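Local coordinates for protein pyrrolysyl-tRNA synthetase (Desulfitobacterium hafniense, PDB 3DSQ) that probably attaches pyrrolysine to its cognate tRNA in an ATP-dependent reaction, as a homodimeric class II aminoacyl-tRNA synthetase, at residues L10-Y19 against L32-D43; K23-L32 against G266-A274. All blocks are in the same frame, centred on the assembly; numbering follows the deposited sequence.

Interaction 1 of 2, residues L10-Y19 against L32-D43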
loop_
_atom_site.group_PDB
_atom_site.type_symbol
_atom_site.label_atom_id
_atom_site.label_comp_id
_atom_site.label_asym_id
_atom_site.label_seq_id
_atom_site.Cartn_x
_atom_site.Cartn_y
_atom_site.Cartn_z
ATOM N N LEU B 10 33.948 31.521 13.339
ATOM C CA LEU B 10 32.897 30.511 13.279
ATOM C C LEU B 10 33.200 29.479 12.195
ATOM O O LEU B 10 32.358 29.187 11.350
ATOM C CB LEU B 10 31.550 31.188 13.011
ATOM C CG LEU B 10 31.196 32.264 14.043
ATOM C CD1 LEU B 10 29.876 32.917 13.688
ATOM C CD2 LEU B 10 31.130 31.635 15.425
ATOM N N SER B 11 34.406 28.923 12.242
ATOM C CA SER B 11 34.848 27.931 11.270
ATOM C C SER B 11 34.503 26.487 11.631
ATOM O O SER B 11 34.600 25.603 10.778
ATOM C CB SER B 11 36.362 28.038 11.064
ATOM O OG SER B 11 36.720 29.271 10.466
ATOM N N SER B 12 34.119 26.238 12.882
ATOM C CA SER B 12 33.770 24.884 13.309
ATOM C C SER B 12 32.305 24.565 13.024
ATOM O O SER B 12 31.404 25.152 13.627
ATOM C CB SER B 12 34.046 24.697 14.805
ATOM O OG SER B 12 35.427 24.809 15.085
ATOM N N PHE B 13 32.078 23.624 12.108
ATOM C CA PHE B 13 30.722 23.237 11.734
ATOM C C PHE B 13 30.328 21.876 12.288
ATOM O O PHE B 13 31.130 21.218 12.942
ATOM C CB PHE B 13 30.574 23.252 10.210
ATOM C CG PHE B 13 30.918 24.572 9.589
ATOM C CD1 PHE B 13 32.234 24.873 9.245
ATOM C CD2 PHE B 13 29.932 25.535 9.384
ATOM C CE1 PHE B 13 32.564 26.116 8.706
ATOM C CE2 PHE B 13 30.251 26.782 8.846
ATOM C CZ PHE B 13 31.569 27.074 8.507
ATOM N N TRP B 14 29.088 21.468 12.039
ATOM C CA TRP B 14 28.585 20.185 12.526
ATOM C C TRP B 14 29.425 19.036 11.972
ATOM O O TRP B 14 29.946 19.128 10.859
ATOM C CB TRP B 14 27.141 19.938 12.063
ATOM C CG TRP B 14 26.142 20.968 12.467
ATOM C CD1 TRP B 14 25.224 21.574 11.660
ATOM C CD2 TRP B 14 25.935 21.497 13.778
ATOM N NE1 TRP B 14 24.454 22.451 12.385
ATOM C CE2 TRP B 14 24.869 22.422 13.691
ATOM C CE3 TRP B 14 26.543 21.275 15.021
ATOM C CZ2 TRP B 14 24.394 23.131 14.803
ATOM C CZ3 TRP B 14 26.075 21.975 16.129
ATOM C CH2 TRP B 14 25.004 22.897 16.010
ATOM N N THR B 15 29.560 17.971 12.760
ATOM C CA THR B 15 30.265 16.788 12.293
ATOM C C THR B 15 29.184 16.128 11.448
ATOM O O THR B 15 27.990 16.395 11.651
ATOM C CB THR B 15 30.627 15.834 13.433
ATOM O OG1 THR B 15 29.431 15.429 14.113
ATOM C CG2 THR B 15 31.598 16.502 14.415
ATOM N N LYS B 16 29.581 15.276 10.511
ATOM C CA LYS B 16 28.620 14.609 9.647
ATOM C C LYS B 16 27.511 13.942 10.451
ATOM O O LYS B 16 26.346 13.957 10.036
ATOM C CB LYS B 16 29.327 13.569 8.766
ATOM C CG LYS B 16 28.407 12.813 7.801
ATOM C CD LYS B 16 27.709 13.755 6.814
ATOM C CE LYS B 16 26.811 12.995 5.830
ATOM N NZ LYS B 16 26.030 11.919 6.516
ATOM N N VAL B 17 27.856 13.363 11.601
ATOM C CA VAL B 17 26.853 12.695 12.416
ATOM C C VAL B 17 25.875 13.677 13.093
ATOM O O VAL B 17 24.694 13.370 13.257
ATOM C CB VAL B 17 27.511 11.797 13.479
ATOM C CG1 VAL B 17 28.094 12.638 14.603
ATOM C CG2 VAL B 17 26.494 10.801 14.000
ATOM N N GLN B 18 26.370 14.845 13.488
ATOM C CA GLN B 18 25.521 15.859 14.115
ATOM C C GLN B 18 24.591 16.414 13.053
ATOM O O GLN B 18 23.397 16.615 13.292
ATOM C CB GLN B 18 26.368 16.994 14.673
ATOM C CG GLN B 18 27.256 16.579 15.806
ATOM C CD GLN B 18 28.117 17.712 16.279
ATOM O OE1 GLN B 18 28.703 18.434 15.472
ATOM N NE2 GLN B 18 28.204 17.882 17.593
ATOM N N TYR B 19 25.157 16.648 11.873
ATOM C CA TYR B 19 24.407 17.160 10.738
ATOM C C TYR B 19 23.262 16.200 10.379
ATOM O O TYR B 19 22.118 16.625 10.176
ATOM C CB TYR B 19 25.351 17.325 9.552
ATOM C CG TYR B 19 24.728 17.925 8.316
ATOM C CD1 TYR B 19 24.636 19.312 8.153
ATOM C CD2 TYR B 19 24.235 17.106 7.297
ATOM C CE1 TYR B 19 24.071 19.869 6.997
ATOM C CE2 TYR B 19 23.669 17.649 6.143
ATOM C CZ TYR B 19 23.594 19.026 5.998
ATOM O OH TYR B 19 23.061 19.553 4.843
ATOM N N LEU B 32 21.243 24.018 10.038
ATOM C CA LEU B 32 22.178 23.075 9.435
ATOM C C LEU B 32 23.474 23.746 8.998
ATOM O O LEU B 32 24.519 23.100 8.925
ATOM C CB LEU B 32 21.534 22.381 8.227
ATOM C CG LEU B 32 20.377 21.411 8.487
ATOM C CD1 LEU B 32 19.927 20.804 7.170
ATOM C CD2 LEU B 32 20.813 20.304 9.446
ATOM N N GLU B 33 23.411 25.045 8.724
ATOM C CA GLU B 33 24.584 25.778 8.260
ATOM C C GLU B 33 25.308 26.600 9.319
ATOM O O GLU B 33 26.120 27.456 8.989
ATOM C CB GLU B 33 24.189 26.684 7.088
ATOM C CG GLU B 33 23.578 25.920 5.922
ATOM C CD GLU B 33 24.506 24.836 5.391
ATOM O OE1 GLU B 33 25.542 25.182 4.781
ATOM O OE2 GLU B 33 24.204 23.635 5.592
ATOM N N MET B 34 25.030 26.332 10.589
ATOM C CA MET B 34 25.667 27.074 11.678
ATOM C C MET B 34 27.123 26.709 11.942
ATOM O O MET B 34 27.504 25.536 11.918
ATOM C CB MET B 34 24.875 26.905 12.968
ATOM C CG MET B 34 23.560 27.649 12.963
ATOM S SD MET B 34 22.624 27.282 14.422
ATOM C CE MET B 34 23.426 28.383 15.628
ATOM N N GLY B 35 27.922 27.740 12.191
ATOM C CA GLY B 35 29.328 27.561 12.485
ATOM C C GLY B 35 29.592 28.095 13.879
ATOM O O GLY B 35 28.882 28.985 14.360
ATOM N N PHE B 36 30.623 27.567 14.525
ATOM C CA PHE B 36 30.966 27.975 15.877
ATOM C C PHE B 36 32.451 28.267 16.011
ATOM O O PHE B 36 33.244 27.905 15.138
ATOM C CB PHE B 36 30.548 26.866 16.840
ATOM C CG PHE B 36 29.093 26.556 16.768
ATOM C CD1 PHE B 36 28.176 27.287 17.521
ATOM C CD2 PHE B 36 28.618 25.611 15.862
ATOM C CE1 PHE B 36 26.809 27.088 17.368
ATOM C CE2 PHE B 36 27.259 25.408 15.702
ATOM C CZ PHE B 36 26.349 26.151 16.457
ATOM N N SER B 37 32.821 28.919 17.110
ATOM C CA SER B 37 34.211 29.277 17.371
ATOM C C SER B 37 35.116 28.079 17.628
ATOM O O SER B 37 36.316 28.153 17.417
ATOM C CB SER B 37 34.290 30.233 18.568
ATOM O OG SER B 37 33.591 31.442 18.303
ATOM N N ASP B 38 34.535 26.977 18.087
ATOM C CA ASP B 38 35.301 25.777 18.394
ATOM C C ASP B 38 34.370 24.579 18.555
ATOM O O ASP B 38 33.152 24.736 18.648
ATOM C CB ASP B 38 36.092 26.002 19.680
ATOM C CG ASP B 38 35.198 26.378 20.848
ATOM O OD1 ASP B 38 34.584 25.470 21.442
ATOM O OD2 ASP B 38 35.095 27.585 21.157
ATOM N N ALA B 39 34.957 23.387 18.598
ATOM C CA ALA B 39 34.211 22.137 18.728
ATOM C C ALA B 39 33.358 22.008 19.988
ATOM O O ALA B 39 32.226 21.524 19.933
ATOM C CB ALA B 39 35.174 20.951 18.637
ATOM N N LEU B 40 33.893 22.425 21.130
ATOM C CA LEU B 40 33.138 22.313 22.374
ATOM C C LEU B 40 31.899 23.198 22.336
ATOM O O LEU B 40 30.815 22.775 22.729
ATOM C CB LEU B 40 34.023 22.671 23.574
ATOM C CG LEU B 40 35.156 21.672 23.853
ATOM C CD1 LEU B 40 36.051 22.173 24.980
ATOM C CD2 LEU B 40 34.557 20.318 24.215
ATOM N N SER B 41 32.055 24.420 21.843
ATOM C CA SER B 41 30.923 25.335 21.753
ATOM C C SER B 41 29.896 24.768 20.775
ATOM O O SER B 41 28.689 24.890 20.981
ATOM C CB SER B 41 31.393 26.708 21.276
ATOM O OG SER B 41 32.406 27.211 22.128
ATOM N N ARG B 42 30.382 24.139 19.711
ATOM C CA ARG B 42 29.501 23.547 18.710
ATOM C C ARG B 42 28.774 22.340 19.281
ATOM O O ARG B 42 27.563 22.196 19.113
ATOM C CB ARG B 42 30.307 23.155 17.468
ATOM C CG ARG B 42 29.686 22.051 16.635
ATOM C CD ARG B 42 30.500 20.788 16.808
ATOM N NE ARG B 42 31.390 20.583 15.671
ATOM C CZ ARG B 42 32.460 19.795 15.683
ATOM N NH1 ARG B 42 32.795 19.132 16.779
ATOM N NH2 ARG B 42 33.184 19.663 14.582
ATOM N N ASP B 43 29.514 21.469 19.959
ATOM C CA ASP B 43 28.911 20.290 20.560
ATOM C C ASP B 43 27.834 20.758 21.545
ATOM O O ASP B 43 26.737 20.198 21.600
ATOM C CB ASP B 43 29.976 19.457 21.278
ATOM C CG ASP B 43 30.973 18.815 20.310
ATOM O OD1 ASP B 43 30.889 19.079 19.094
ATOM O OD2 ASP B 43 31.851 18.043 20.764
HETATM O O HOH W 1 27.269 23.645 10.143
#
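Trp14 carries Phe36 over one face of its indole, with Phe36 CE2 3.4 Å from Trp14 CH2; the rings meet obliquely, planes 51° apart. At the indole edge lie two carbonyls: Leu32 O, 3.2 Å from Trp14 CD1, and Arg42 O beside CZ3, while Trp14 NE1 hydrogen-bonds Gln31 O. The Phe36 ring has Arg42 CA over one face and Ser12 O at its edge. The Tyr19 ring takes Leu32 CD2 over a face and Leu32 O at its edge. Glu33 O lies at the edge of the Phe13 ring, which Gly35 CA and Met34 O approach obliquely. Thr15 CG2 sits over one face of the Arg42 guanidinium, whose edge grips Phe13 O twice, through NE at 2.8 Å and NH2 at 3.1 Å. Bends at chi2 (-108°) and chi3 (-101°) turn Arg42 past the indole to that carbonyl. Its NH1 makes a salt bridge with Asp43 OD1 (3.0 Å). Reciprocal bonds between Ser12 and Phe36, N to O each way, form a single antiparallel bridge; Ser11 and Ser12 both face Phe36, a classic beta bulge. A capping box of Thr15 and Gln18 starts helix 16-24. One water joins Leu32 O and Met34 O and more weakly Trp14 N. The side-on, two-nitrogen grip on one oxygen and the salt bridge together fix the guanidinium's rotation, and the neighbouring carboxylate probably offsets much of its positive charge.

Interaction 2 of 2, residues K23-L32 against G266-A274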
loop_
_atom_site.group_PDB
_atom_site.type_symbol
_atom_site.label_atom_id
_atom_site.label_comp_id
_atom_site.label_asym_id
_atom_site.label_seq_id
_atom_site.Cartn_x
_atom_site.Cartn_y
_atom_site.Cartn_z
ATOM N N LYS B 23 19.173 16.692 10.707
ATOM C CA LYS B 23 18.341 16.526 9.521
ATOM C C LYS B 23 17.177 15.588 9.805
ATOM O O LYS B 23 16.054 15.854 9.391
ATOM C CB LYS B 23 19.159 15.989 8.339
ATOM C CG LYS B 23 19.297 16.974 7.191
ATOM C CD LYS B 23 19.615 16.270 5.869
ATOM C CE LYS B 23 19.716 17.274 4.725
ATOM N NZ LYS B 23 19.928 16.604 3.402
ATOM N N GLU B 24 17.443 14.493 10.512
ATOM C CA GLU B 24 16.395 13.534 10.856
ATOM C C GLU B 24 15.330 14.205 11.720
ATOM O O GLU B 24 14.159 13.802 11.710
ATOM C CB GLU B 24 16.944 12.372 11.673
ATOM C CG GLU B 24 18.146 11.653 11.106
ATOM C CD GLU B 24 18.544 10.489 11.991
ATOM O OE1 GLU B 24 18.534 10.653 13.230
ATOM O OE2 GLU B 24 18.869 9.417 11.449
ATOM N N LEU B 25 15.766 15.186 12.503
ATOM C CA LEU B 25 14.880 15.925 13.389
ATOM C C LEU B 25 14.280 17.130 12.676
ATOM O O LEU B 25 13.658 17.988 13.302
ATOM C CB LEU B 25 15.648 16.386 14.631
ATOM C CG LEU B 25 16.236 15.247 15.459
ATOM C CD1 LEU B 25 17.059 15.775 16.636
ATOM C CD2 LEU B 25 15.097 14.381 15.937
ATOM N N ASN B 26 14.474 17.188 11.363
ATOM C CA ASN B 26 13.954 18.275 10.548
ATOM C C ASN B 26 14.379 19.678 10.969
ATOM O O ASN B 26 13.553 20.593 11.055
ATOM C CB ASN B 26 12.420 18.197 10.471
ATOM C CG ASN B 26 11.942 17.011 9.646
ATOM O OD1 ASN B 26 12.482 16.731 8.571
ATOM N ND2 ASN B 26 10.928 16.314 10.138
ATOM N N ALA B 27 15.674 19.852 11.219
ATOM C CA ALA B 27 16.197 21.155 11.591
ATOM C C ALA B 27 16.097 22.045 10.352
ATOM O O ALA B 27 15.903 21.556 9.239
ATOM C CB ALA B 27 17.648 21.031 12.035
ATOM N N SER B 28 16.232 23.351 10.541
ATOM C CA SER B 28 16.146 24.265 9.417
ATOM C C SER B 28 17.471 24.329 8.682
ATOM O O SER B 28 18.511 23.961 9.228
ATOM C CB SER B 28 15.764 25.674 9.892
ATOM O OG SER B 28 16.724 26.186 10.794
ATOM N N GLY B 29 17.418 24.788 7.435
ATOM C CA GLY B 29 18.622 24.930 6.644
ATOM C C GLY B 29 19.558 25.909 7.327
ATOM O O GLY B 29 20.782 25.783 7.215
ATOM N N GLU B 30 18.999 26.885 8.043
ATOM C CA GLU B 30 19.837 27.859 8.741
ATOM C C GLU B 30 20.570 27.143 9.866
ATOM O O GLU B 30 21.781 27.300 10.029
ATOM C CB GLU B 30 18.996 29.010 9.308
ATOM C CG GLU B 30 19.828 30.191 9.794
ATOM C CD GLU B 30 18.981 31.380 10.242
ATOM O OE1 GLU B 30 18.220 31.239 11.222
ATOM O OE2 GLU B 30 19.079 32.456 9.610
ATOM N N GLN B 31 19.841 26.348 10.640
ATOM C CA GLN B 31 20.455 25.597 11.726
ATOM C C GLN B 31 21.518 24.630 11.185
ATOM O O GLN B 31 22.573 24.461 11.788
ATOM C CB GLN B 31 19.392 24.821 12.494
ATOM C CG GLN B 31 18.367 25.713 13.198
ATOM C CD GLN B 31 17.314 24.910 13.943
ATOM O OE1 GLN B 31 16.619 24.076 13.360
ATOM N NE2 GLN B 31 17.193 25.160 15.239
ATOM N N LEU B 32 21.243 24.018 10.038
ATOM C CA LEU B 32 22.178 23.075 9.435
ATOM C C LEU B 32 23.474 23.746 8.998
ATOM O O LEU B 32 24.519 23.100 8.925
ATOM C CB LEU B 32 21.534 22.381 8.227
ATOM C CG LEU B 32 20.377 21.411 8.487
ATOM C CD1 LEU B 32 19.927 20.804 7.170
ATOM C CD2 LEU B 32 20.813 20.304 9.446
ATOM N N GLY B 266 8.011 20.877 4.058
ATOM C CA GLY B 266 9.331 21.454 4.215
ATOM C C GLY B 266 10.208 20.665 5.174
ATOM O O GLY B 266 10.921 21.254 5.975
ATOM N N THR B 267 10.157 19.337 5.104
ATOM C CA THR B 267 10.977 18.509 5.976
ATOM C C THR B 267 12.324 18.239 5.308
ATOM O O THR B 267 12.499 18.542 4.136
ATOM C CB THR B 267 10.275 17.185 6.315
ATOM O OG1 THR B 267 9.793 16.572 5.116
ATOM C CG2 THR B 267 9.107 17.434 7.269
ATOM N N GLN B 268 13.272 17.668 6.044
ATOM C CA GLN B 268 14.608 17.424 5.494
ATOM C C GLN B 268 14.826 16.110 4.754
ATOM O O GLN B 268 15.392 16.103 3.663
ATOM C CB GLN B 268 15.659 17.554 6.597
ATOM C CG GLN B 268 15.902 18.976 7.061
ATOM C CD GLN B 268 16.496 19.843 5.971
ATOM O OE1 GLN B 268 17.300 19.383 5.156
ATOM N NE2 GLN B 268 16.119 21.113 5.961
ATOM N N HIS B 269 14.401 15.003 5.350
ATOM C CA HIS B 269 14.563 13.701 4.715
ATOM C C HIS B 269 13.259 13.242 4.072
ATOM O O HIS B 269 12.182 13.350 4.672
ATOM C CB HIS B 269 15.009 12.649 5.736
ATOM C CG HIS B 269 16.452 12.744 6.132
ATOM N ND1 HIS B 269 17.454 13.053 5.235
ATOM C CD2 HIS B 269 17.069 12.481 7.309
ATOM C CE1 HIS B 269 18.624 12.974 5.844
ATOM N NE2 HIS B 269 18.418 12.627 7.101
ATOM N N VAL B 270 13.346 12.717 2.854
ATOM C CA VAL B 270 12.142 12.243 2.183
ATOM C C VAL B 270 11.644 10.996 2.927
ATOM O O VAL B 270 10.478 10.600 2.800
ATOM C CB VAL B 270 12.419 11.907 0.693
ATOM C CG1 VAL B 270 13.276 10.648 0.586
ATOM C CG2 VAL B 270 11.096 11.751 -0.065
ATOM N N GLN B 271 12.536 10.389 3.707
ATOM C CA GLN B 271 12.199 9.198 4.491
ATOM C C GLN B 271 11.255 9.538 5.641
ATOM O O GLN B 271 10.496 8.690 6.103
ATOM C CB GLN B 271 13.454 8.562 5.105
ATOM C CG GLN B 271 14.373 7.780 4.161
ATOM C CD GLN B 271 15.176 8.669 3.219
ATOM O OE1 GLN B 271 15.373 9.862 3.474
ATOM N NE2 GLN B 271 15.661 8.079 2.128
ATOM N N SER B 272 11.321 10.775 6.121
ATOM C CA SER B 272 10.488 11.199 7.241
ATOM C C SER B 272 9.002 10.797 7.161
ATOM O O SER B 272 8.374 10.511 8.177
ATOM C CB SER B 272 10.634 12.712 7.429
ATOM O OG SER B 272 9.390 13.309 7.709
ATOM N N MET B 273 8.436 10.746 5.968
ATOM C CA MET B 273 7.026 10.377 5.868
ATOM C C MET B 273 6.744 9.157 4.994
ATOM O O MET B 273 5.600 8.866 4.657
ATOM C CB MET B 273 6.206 11.593 5.409
ATOM C CG MET B 273 6.109 12.658 6.490
ATOM S SD MET B 273 5.332 14.232 6.019
ATOM C CE MET B 273 6.722 15.075 5.398
ATOM N N ALA B 274 7.793 8.414 4.665
ATOM C CA ALA B 274 7.642 7.225 3.843
ATOM C C ALA B 274 7.378 6.015 4.729
ATOM O O ALA B 274 7.346 6.127 5.954
ATOM C CB ALA B 274 8.917 7.009 3.023
HETATM O O HOH W 2 13.691 14.578 7.985
HETATM O O HOH W 3 13.103 21.255 8.042
#
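Asn26 and Gln268 form the principal direct hydrogen bond: Gln268 N reaches Asn26 OD1 at 2.8 Å, nearly straight at 170°, with the donor tilted 27° from the amide's carbonyl plane. A second bond, from Gln268 NE2 to Ala27 O, is weak (3.3 Å). Water extends this polar set. One molecule gives its protons to Lys23 O and to Asn26 OD1 and accepts from His269 N, so Asn26 OD1 receives both a backbone N-H and a water; another lies between Ala27 O and Gly266 O.

Van der Waals contacts make up the rest. The Asn26 side chain runs alongside that of Thr267, both pointing the same way, with Asn26 ND2 3.6 Å from Thr267 CG2. The extended Lys23 chain crosses His269 at about a right angle, CG over one face of the imidazole and CD 3.4 Å from His269 CE1. Bent at chi2 (-65°), the Gln268 chain brings its OE1 to 3.2 Å from Lys23 CE and its amide against Leu32 CD1. With an alanine in place of Asn26, Gln268 N is likely to lose its acceptor and the bridging water one of its mates.

Asn26, at positive phi, is the C-prime residue of the Schellman motif that ends helix 16-24, and Ser28 and Gln31 form the capping box that opens helix 29-32. The contact thus joins the turn between these helices to the loop that follows helix 257-265 in the class II core. Ala27 touches Leu53 of helix 39-68, His269 touches Tyr279 of strand 279-280, and Thr267 packs on Met262 of helix 257-265.

How the interactions relate
Interactions 1 and 2 have centres about 18 Å apart and share Leu32. Their segments alternate along the chain, and helix 16-24 serves both, its start in 10-19 and its end in 23-32. The bond from Trp14 NE1 to Gln31 O, 2.8 Å long, joins them directly. The centre of interaction 1 lies about 32 Å from the centre of the chain, that of interaction 2 about 15 Å. Of the two, interaction 2 is the one that touches the class II core range, through the loop after helix 257-265. There the His269 side chain is about 12 Å from the bound sodium ion, and Gln167, a sodium-site residue, hydrogen-bonds Gln268 O and Val270 N.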